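Putative NADPH-dependent oxidoreductase (Desulfitobacterium hafniense DCB-2, PDB 3DB2) probably catalyses NADPH-dependent oxidation or reduction of a substrate not yet identified, as a two-domain dehydrogenase with a Rossmann fold. Local coordinates at residues E146-L160 / G232-Y246. Sequence-based numbering, arbitrary orientation.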
ATOM      1  N   GLU C 146     -10.983 -15.410   4.436  1.00 19.34           N
ATOM      2  CA  GLU C 146     -11.647 -14.113   4.428  1.00 17.48           C
ATOM      3  C   GLU C 146     -10.652 -12.969   4.193  1.00 16.70           C
ATOM      4  O   GLU C 146      -9.595 -12.925   4.775  1.00 14.88           O
ATOM      5  CB  GLU C 146     -12.358 -13.783   5.722  1.00 16.31           C
ATOM      6  CG  GLU C 146     -13.520 -14.737   6.023  1.00 31.88           C
ATOM      7  CD  GLU C 146     -14.742 -14.462   5.167  1.00 32.94           C
ATOM      8  OE1 GLU C 146     -14.885 -13.328   4.659  1.00 48.30           O
ATOM      9  OE2 GLU C 146     -15.582 -15.372   4.985  1.00 44.46           O
ATOM     10  N   VAL C 147     -11.062 -12.040   3.347  1.00 17.07           N
ATOM     11  CA  VAL C 147     -10.239 -10.869   3.063  1.00 12.88           C
ATOM     12  C   VAL C 147     -10.352  -9.803   4.138  1.00 13.97           C
ATOM     13  O   VAL C 147     -11.437  -9.431   4.583  1.00 13.81           O
ATOM     14  CB  VAL C 147     -10.648 -10.169   1.757  1.00 15.58           C
ATOM     15  CG1 VAL C 147      -9.791  -8.881   1.626  1.00 13.59           C
ATOM     16  CG2 VAL C 147     -10.494 -11.099   0.581  1.00 19.49           C
ATOM     17  N   SER C 148      -9.210  -9.268   4.540  1.00 14.99           N
ATOM     18  CA  SER C 148      -9.119  -8.180   5.506  1.00 15.22           C
ATOM     19  C   SER C 148      -8.903  -6.853   4.761  1.00 16.98           C
ATOM     20  O   SER C 148      -9.681  -5.919   4.909  1.00 17.42           O
ATOM     21  CB  SER C 148      -7.974  -8.338   6.513  1.00 18.35           C
ATOM     22  OG  SER C 148      -6.783  -8.880   5.955  1.00 19.51           O
ATOM     23  N   SER C 149      -7.840  -6.847   3.964  1.00 15.49           N
ATOM     24  CA  SER C 149      -7.461  -5.625   3.246  1.00 14.66           C
ATOM     25  C   SER C 149      -6.904  -5.949   1.851  1.00 17.15           C
ATOM     26  O   SER C 149      -6.496  -7.058   1.540  1.00 15.11           O
ATOM     27  CB  SER C 149      -6.439  -4.833   4.041  1.00 15.60           C
ATOM     28  OG  SER C 149      -5.205  -5.490   4.186  1.00 20.61           O
ATOM     29  N   ILE C 150      -6.881  -4.897   1.015  1.00 12.92           N
ATOM     30  CA  ILE C 150      -6.319  -4.960  -0.320  1.00  9.70           C
ATOM     31  C   ILE C 150      -5.453  -3.717  -0.536  1.00 11.34           C
ATOM     32  O   ILE C 150      -5.779  -2.658  -0.038  1.00 11.73           O
ATOM     33  CB  ILE C 150      -7.387  -5.061  -1.415  1.00 14.39           C
ATOM     34  CG1 ILE C 150      -8.139  -6.388  -1.394  1.00 13.48           C
ATOM     35  CG2 ILE C 150      -6.787  -4.785  -2.800  1.00 15.80           C
ATOM     36  CD1 ILE C 150      -9.317  -6.377  -2.351  1.00 19.17           C
ATOM     37  N   GLU C 151      -4.344  -3.882  -1.275  1.00 14.03           N
ATOM     38  CA  GLU C 151      -3.526  -2.745  -1.666  1.00 14.00           C
ATOM     39  C   GLU C 151      -3.416  -2.728  -3.197  1.00 12.86           C
ATOM     40  O   GLU C 151      -2.994  -3.745  -3.726  1.00 14.64           O
ATOM     41  CB  GLU C 151      -2.111  -2.808  -1.083  1.00 13.10           C
ATOM     42  CG  GLU C 151      -2.143  -2.949   0.425  1.00 16.98           C
ATOM     43  CD  GLU C 151      -0.883  -3.629   0.948  1.00 19.83           C
ATOM     44  OE1 GLU C 151      -0.109  -4.221   0.166  1.00 17.60           O
ATOM     45  OE2 GLU C 151      -0.723  -3.587   2.192  1.00 21.51           O
ATOM     46  N   ALA C 152      -3.820  -1.646  -3.813  1.00 15.32           N
ATOM     47  CA  ALA C 152      -3.852  -1.522  -5.266  1.00 14.47           C
ATOM     48  C   ALA C 152      -2.956  -0.354  -5.663  1.00 14.64           C
ATOM     49  O   ALA C 152      -2.918   0.640  -4.924  1.00 14.95           O
ATOM     50  CB  ALA C 152      -5.265  -1.296  -5.765  1.00 16.09           C
ATOM     51  N   VAL C 153      -2.237  -0.472  -6.770  1.00 11.16           N
ATOM     52  CA  VAL C 153      -1.363   0.622  -7.186  1.00 14.38           C
ATOM     53  C   VAL C 153      -1.500   0.787  -8.698  1.00 14.27           C
ATOM     54  O   VAL C 153      -1.542  -0.223  -9.391  1.00 14.90           O
ATOM     55  CB  VAL C 153       0.111   0.363  -6.857  1.00 17.25           C
ATOM     56  CG1 VAL C 153       1.034   1.436  -7.423  1.00 26.77           C
ATOM     57  CG2 VAL C 153       0.295   0.253  -5.345  1.00 18.33           C
ATOM     58  N   PHE C 154      -1.554   2.024  -9.165  1.00 12.65           N
ATOM     59  CA  PHE C 154      -1.489   2.244 -10.619  1.00 15.33           C
ATOM     60  C   PHE C 154      -0.657   3.549 -10.759  1.00 15.55           C
ATOM     61  O   PHE C 154      -1.034   4.609 -10.308  1.00 14.72           O
ATOM     62  CB  PHE C 154      -2.825   2.288 -11.284  1.00 13.69           C
ATOM     63  CG  PHE C 154      -2.824   2.137 -12.815  1.00 15.22           C
ATOM     64  CD1 PHE C 154      -1.669   2.135 -13.553  1.00 13.29           C
ATOM     65  CD2 PHE C 154      -4.049   2.006 -13.471  1.00 15.65           C
ATOM     66  CE1 PHE C 154      -1.643   1.999 -14.942  1.00 16.35           C
ATOM     67  CE2 PHE C 154      -4.058   1.873 -14.849  1.00 20.99           C
ATOM     68  CZ  PHE C 154      -2.875   1.890 -15.568  1.00 17.03           C
ATOM     69  N   SER C 155       0.507   3.387 -11.372  1.00 16.44           N
ATOM     70  CA  SER C 155       1.431   4.489 -11.553  0.50 16.39           C
ATOM     71  C   SER C 155       2.150   4.423 -12.904  1.00 17.45           C
ATOM     72  O   SER C 155       2.297   3.370 -13.538  1.00 15.76           O
ATOM     73  CB  SER C 155       2.506   4.512 -10.471  0.50 18.39           C
ATOM     74  OG  SER C 155       3.436   3.457 -10.666  0.50 15.39           O
ATOM     75  N   ASN C 156       2.624   5.585 -13.311  1.00 17.35           N
ATOM     76  CA  ASN C 156       3.503   5.744 -14.473  1.00 17.05           C
ATOM     77  C   ASN C 156       4.147   7.124 -14.371  1.00 18.86           C
ATOM     78  O   ASN C 156       3.914   7.897 -13.433  1.00 22.27           O
ATOM     79  CB  ASN C 156       2.741   5.483 -15.753  1.00 19.52           C
ATOM     80  CG  ASN C 156       1.729   6.545 -16.108  1.00 13.19           C
ATOM     81  OD1 ASN C 156       1.808   7.720 -15.776  1.00 17.96           O
ATOM     82  ND2 ASN C 156       0.742   6.043 -16.832  1.00 23.27           N
ATOM     83  N   GLU C 157       5.008   7.441 -15.330  1.00 18.17           N
ATOM     84  CA  GLU C 157       5.845   8.632 -15.194  1.00 18.66           C
ATOM     85  C   GLU C 157       5.246   9.813 -15.925  1.00 21.64           C
ATOM     86  O   GLU C 157       5.951  10.802 -16.196  1.00 20.98           O
ATOM     87  CB  GLU C 157       7.217   8.208 -15.733  1.00 21.70           C
ATOM     88  CG  GLU C 157       7.175   8.121 -17.236  1.00 29.75           C
ATOM     89  CD  GLU C 157       6.829   6.778 -17.840  1.00 40.06           C
ATOM     90  OE1 GLU C 157       6.162   5.935 -17.202  1.00 36.72           O
ATOM     91  OE2 GLU C 157       7.249   6.577 -19.010  1.00 32.16           O
ATOM     92  N   ARG C 158       3.947   9.768 -16.218  1.00 21.34           N
ATOM     93  CA  ARG C 158       3.333  10.842 -17.009  1.00 24.84           C
ATOM     94  C   ARG C 158       3.584  12.257 -16.499  1.00 29.47           C
ATOM     95  O   ARG C 158       3.810  13.209 -17.281  1.00 26.24           O
ATOM     96  CB  ARG C 158       1.815  10.611 -17.086  1.00 24.08           C
ATOM     97  CG  ARG C 158       1.092  11.809 -17.680  1.00 32.51           C
ATOM     98  CD  ARG C 158       0.832  11.567 -19.152  1.00 34.06           C
ATOM     99  NE  ARG C 158       0.129  10.324 -19.408  1.00 33.77           N
ATOM    100  CZ  ARG C 158       0.117   9.679 -20.566  1.00 32.33           C
ATOM    101  NH1 ARG C 158       0.769  10.140 -21.626  1.00 37.50           N
ATOM    102  NH2 ARG C 158      -0.561   8.552 -20.677  1.00 33.69           N
ATOM    103  N   GLY C 159       3.540  12.438 -15.179  1.00 23.68           N
ATOM    104  CA  GLY C 159       3.632  13.764 -14.587  1.00 23.35           C
ATOM    105  C   GLY C 159       4.974  14.451 -14.788  1.00 20.87           C
ATOM    106  O   GLY C 159       5.078  15.678 -14.784  1.00 19.62           O
ATOM    107  N   LEU C 160       6.007  13.657 -14.962  1.00 22.36           N
ATOM    108  CA  LEU C 160       7.396  14.072 -15.009  1.00 23.09           C
ATOM    109  C   LEU C 160       7.646  14.872 -16.303  1.00 30.58           C
ATOM    110  O   LEU C 160       8.540  15.712 -16.292  1.00 32.08           O
ATOM    111  CB  LEU C 160       8.323  12.870 -14.941  1.00 24.30           C
ATOM    112  CG  LEU C 160       8.299  12.009 -13.674  1.00 23.28           C
ATOM    113  CD1 LEU C 160       9.398  10.956 -13.716  1.00 26.05           C
ATOM    114  CD2 LEU C 160       8.418  12.891 -12.439  1.00 22.94           C
ATOM    115  N   GLY C 232      -2.771   3.561  -4.242  1.00 13.68           N
ATOM    116  CA  GLY C 232      -1.721   4.514  -4.583  1.00 11.29           C
ATOM    117  C   GLY C 232      -1.801   4.816  -6.065  1.00 13.24           C
ATOM    118  O   GLY C 232      -1.905   3.900  -6.875  1.00 14.05           O
ATOM    119  N   THR C 233      -1.813   6.103  -6.399  1.00 14.87           N
ATOM    120  CA  THR C 233      -1.845   6.560  -7.798  1.00 13.54           C
ATOM    121  C   THR C 233      -0.725   7.588  -7.939  1.00 16.32           C
ATOM    122  O   THR C 233      -0.616   8.501  -7.119  1.00 15.78           O
ATOM    123  CB  THR C 233      -3.188   7.156  -8.228  1.00 11.39           C
ATOM    124  OG1 THR C 233      -3.663   8.088  -7.254  1.00 14.28           O
ATOM    125  CG2 THR C 233      -4.228   6.051  -8.367  1.00 16.62           C
ATOM    126  N   ASN C 234       0.158   7.441  -8.908  1.00 14.66           N
ATOM    127  CA  ASN C 234       1.394   8.205  -8.912  1.00 13.43           C
ATOM    128  C   ASN C 234       1.782   8.500 -10.352  1.00 20.53           C
ATOM    129  O   ASN C 234       1.739   7.552 -11.147  1.00 20.32           O
ATOM    130  CB  ASN C 234       2.388   7.324  -8.139  1.00 18.58           C
ATOM    131  CG  ASN C 234       3.663   8.054  -7.786  1.00 18.80           C
ATOM    132  OD1 ASN C 234       4.147   8.737  -8.681  1.00 21.11           O
ATOM    133  ND2 ASN C 234       4.151   7.886  -6.551  1.00 19.82           N
ATOM    134  N   TRP C 235       2.111   9.744 -10.655  1.00 17.75           N
ATOM    135  CA  TRP C 235       2.482  10.121 -12.030  1.00 16.40           C
ATOM    136  C   TRP C 235       3.954  10.485 -12.103  1.00 19.39           C
ATOM    137  O   TRP C 235       4.384  11.182 -13.007  1.00 20.09           O
ATOM    138  CB  TRP C 235       1.588  11.265 -12.542  1.00 15.60           C
ATOM    139  CG  TRP C 235       0.479  10.856 -13.465  1.00 18.77           C
ATOM    140  CD1 TRP C 235       0.281   9.652 -14.093  1.00 18.54           C
ATOM    141  CD2 TRP C 235      -0.628  11.679 -13.888  1.00 19.06           C
ATOM    142  NE1 TRP C 235      -0.838   9.672 -14.842  1.00 20.76           N
ATOM    143  CE2 TRP C 235      -1.432  10.908 -14.750  1.00 21.18           C
ATOM    144  CE3 TRP C 235      -1.046  12.991 -13.644  1.00 18.81           C
ATOM    145  CZ2 TRP C 235      -2.599  11.363 -15.362  1.00 21.03           C
ATOM    146  CZ3 TRP C 235      -2.205  13.433 -14.253  1.00 19.31           C
ATOM    147  CH2 TRP C 235      -2.983  12.646 -15.102  1.00 22.54           C
ATOM    148  N   ALA C 236       4.715  10.033 -11.109  1.00 17.63           N
ATOM    149  CA  ALA C 236       6.095  10.460 -10.895  1.00 19.06           C
ATOM    150  C   ALA C 236       7.080   9.315 -10.784  1.00 16.24           C
ATOM    151  O   ALA C 236       8.132   9.516 -10.161  1.00 16.98           O
ATOM    152  CB  ALA C 236       6.109  11.305  -9.613  1.00 29.27           C
ATOM    153  N   CYS C 237       6.730   8.144 -11.346  1.00 15.62           N
ATOM    154  CA  CYS C 237       7.625   6.998 -11.296  1.00 17.59           C
ATOM    155  C   CYS C 237       7.393   5.983 -12.400  1.00 18.18           C
ATOM    156  O   CYS C 237       6.394   5.978 -13.106  1.00 18.48           O
ATOM    157  CB  CYS C 237       7.491   6.319  -9.908  1.00 19.52           C
ATOM    158  SG  CYS C 237       5.807   5.685  -9.625  1.00 19.90           S
ATOM    159  N   PRO C 238       8.333   5.068 -12.622  1.00 20.76           N
ATOM    160  CA  PRO C 238       8.091   4.020 -13.614  1.00 18.78           C
ATOM    161  C   PRO C 238       6.808   3.228 -13.367  1.00 22.37           C
ATOM    162  O   PRO C 238       6.342   3.130 -12.223  1.00 20.08           O
ATOM    163  CB  PRO C 238       9.297   3.114 -13.465  1.00 16.67           C
ATOM    164  CG  PRO C 238      10.374   4.058 -13.020  1.00 22.12           C
ATOM    165  CD  PRO C 238       9.681   4.972 -12.026  1.00 19.19           C
ATOM    166  N   GLY C 239       6.243   2.692 -14.452  1.00 15.38           N
ATOM    167  CA  GLY C 239       4.940   2.066 -14.432  1.00 15.78           C
ATOM    168  C   GLY C 239       4.825   0.864 -13.502  1.00 16.63           C
ATOM    169  O   GLY C 239       5.662  -0.046 -13.485  1.00 14.39           O
ATOM    170  N   VAL C 240       3.757   0.854 -12.711  1.00 15.23           N
ATOM    171  CA  VAL C 240       3.408  -0.243 -11.819  1.00 17.77           C
ATOM    172  C   VAL C 240       1.870  -0.374 -11.870  1.00 15.90           C
ATOM    173  O   VAL C 240       1.212   0.671 -11.821  1.00 16.12           O
ATOM    174  CB  VAL C 240       3.756  -0.068 -10.337  1.00 17.63           C
ATOM    175  CG1 VAL C 240       3.274  -1.256  -9.489  1.00 22.11           C
ATOM    176  CG2 VAL C 240       5.242   0.159 -10.140  1.00 16.18           C
ATOM    177  N   PHE C 241       1.412  -1.608 -11.965  1.00 15.00           N
ATOM    178  CA  PHE C 241       0.008  -1.962 -11.805  1.00 12.44           C
ATOM    179  C   PHE C 241       0.010  -3.227 -10.926  1.00 12.68           C
ATOM    180  O   PHE C 241       0.370  -4.291 -11.431  1.00 12.75           O
ATOM    181  CB  PHE C 241      -0.749  -2.216 -13.084  1.00 11.51           C
ATOM    182  CG  PHE C 241      -2.247  -2.415 -13.030  1.00 13.98           C
ATOM    183  CD1 PHE C 241      -2.868  -3.509 -12.430  1.00 16.25           C
ATOM    184  CD2 PHE C 241      -3.092  -1.483 -13.621  1.00 14.17           C
ATOM    185  CE1 PHE C 241      -4.224  -3.701 -12.365  1.00 16.98           C
ATOM    186  CE2 PHE C 241      -4.464  -1.647 -13.554  1.00 16.33           C
ATOM    187  CZ  PHE C 241      -5.037  -2.736 -12.935  1.00 17.81           C
ATOM    188  N   SER C 242      -0.451  -3.052  -9.688  1.00 16.06           N
ATOM    189  CA  SER C 242      -0.450  -4.193  -8.766  1.00 12.28           C
ATOM    190  C   SER C 242      -1.692  -4.218  -7.884  1.00 12.15           C
ATOM    191  O   SER C 242      -2.330  -3.205  -7.656  1.00 12.98           O
ATOM    192  CB  SER C 242       0.817  -4.151  -7.921  1.00 14.07           C
ATOM    193  OG  SER C 242       0.933  -2.944  -7.206  1.00 19.38           O
ATOM    194  N   ILE C 243      -2.026  -5.427  -7.403  1.00 12.54           N
ATOM    195  CA  ILE C 243      -3.093  -5.657  -6.454  1.00 10.40           C
ATOM    196  C   ILE C 243      -2.604  -6.762  -5.491  1.00 15.78           C
ATOM    197  O   ILE C 243      -2.171  -7.831  -5.946  1.00 14.16           O
ATOM    198  CB  ILE C 243      -4.400  -6.105  -7.125  1.00 13.91           C
ATOM    199  CG1 ILE C 243      -4.838  -5.199  -8.280  1.00 19.80           C
ATOM    200  CG2 ILE C 243      -5.551  -6.260  -6.128  1.00 17.02           C
ATOM    201  CD1 ILE C 243      -6.186  -5.515  -8.874  1.00 16.44           C
ATOM    202  N   ASN C 244      -2.657  -6.460  -4.212  1.00 13.59           N
ATOM    203  CA  ASN C 244      -2.276  -7.408  -3.169  1.00 11.62           C
ATOM    204  C   ASN C 244      -3.564  -7.586  -2.346  1.00 13.13           C
ATOM    205  O   ASN C 244      -4.173  -6.620  -1.902  1.00 15.28           O
ATOM    206  CB  ASN C 244      -1.170  -6.938  -2.244  1.00 14.17           C
ATOM    207  CG  ASN C 244       0.109  -6.583  -2.988  1.00 19.38           C
ATOM    208  OD1 ASN C 244       0.471  -7.271  -3.917  1.00 17.46           O
ATOM    209  ND2 ASN C 244       0.777  -5.530  -2.585  1.00 18.63           N
ATOM    210  N   VAL C 245      -3.954  -8.816  -2.161  1.00 12.88           N
ATOM    211  CA  VAL C 245      -5.110  -9.205  -1.379  1.00 13.86           C
ATOM    212  C   VAL C 245      -4.628 -10.075  -0.199  1.00 14.83           C
ATOM    213  O   VAL C 245      -3.930 -11.056  -0.439  1.00 11.09           O
ATOM    214  CB  VAL C 245      -6.090 -10.020  -2.222  1.00 12.74           C
ATOM    215  CG1 VAL C 245      -7.348 -10.331  -1.448  1.00 13.82           C
ATOM    216  CG2 VAL C 245      -6.420  -9.264  -3.511  1.00 13.06           C
ATOM    217  N   TYR C 246      -5.020  -9.683   0.990  1.00 14.88           N
ATOM    218  CA  TYR C 246      -4.638 -10.362   2.218  1.00 12.18           C
ATOM    219  C   TYR C 246      -5.857 -11.131   2.741  1.00 12.49           C
ATOM    220  O   TYR C 246      -6.875 -10.483   3.019  1.00 14.04           O
ATOM    221  CB  TYR C 246      -4.165  -9.327   3.242  1.00 13.20           C
ATOM    222  CG  TYR C 246      -2.952  -8.587   2.689  1.00 17.12           C
ATOM    223  CD1 TYR C 246      -1.699  -9.180   2.714  1.00 20.36           C
ATOM    224  CD2 TYR C 246      -3.049  -7.315   2.130  1.00 15.01           C
ATOM    225  CE1 TYR C 246      -0.593  -8.521   2.213  1.00 19.07           C
ATOM    226  CE2 TYR C 246      -1.921  -6.675   1.640  1.00 15.22           C
ATOM    227  CZ  TYR C 246      -0.685  -7.262   1.669  1.00 20.46           C
ATOM    228  OH  TYR C 246       0.468  -6.637   1.171  1.00 16.32           O
TER
HETATM  229  O   HOH W   1      -0.371  -3.198  -4.751  1.00 21.20           O
HETATM  230  O   HOH W   2      -1.562   8.200 -17.762  1.00 15.11           O
HETATM  231  O   HOH W   3       6.711   3.267 -17.021  1.00 30.20           O
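Glu151 and Tyr246 meet on the dimer-facing side of the mixed beta-sheet of the GFO/IDH/MocA C-terminal domain, where strand 147-155 runs between strand 232-234, parallel to it, and strand 240-246, antiparallel at 176°. With CG anti to the carbonyl carbon (chi1 -55°), the extended Glu151 chain is carried along the edge of the Tyr246 ring. Glu151 OE1 takes two hydrogen bonds: Tyr246 OH donates to it from above the carboxylate plane at 2.7 Å, and Asn244 ND2 reaches Glu151 OE1 nearly in line with the C-O bond at 3.2 Å. Glu151 OE2 is hydrogen-bonded to Tyr230 OH of the second subunit. With an alanine in place of Glu151, the Tyr246 hydroxyl and the Asn244 amide would probably lose their shared acceptor, and a hydrogen bond between subunits would go with it. On the opposite face, which helix 183-194 covers, Ile150 lies alongside Ile243 and Val245. Farther along, Phe241 turns its edge to the face of Phe154 in a T-shaped stack, centroids 4.8 Å apart and planes at 65°, with CD2 of Phe241 over the ring centre. Beyond the strand, Asn156 OD1 closes an Asx turn on Arg158 N at 3.0 Å, and the Asn156 amide lies side by side with the Trp235 indole, their planes nearly parallel. Arg158 CB sits over the five-membered ring of Trp235 in a CH-pi contact, 3.6 Å from its centroid, while one water accepts from Arg158 NH2 at 3.1 Å and from Asn156 ND2 at 3.3 Å.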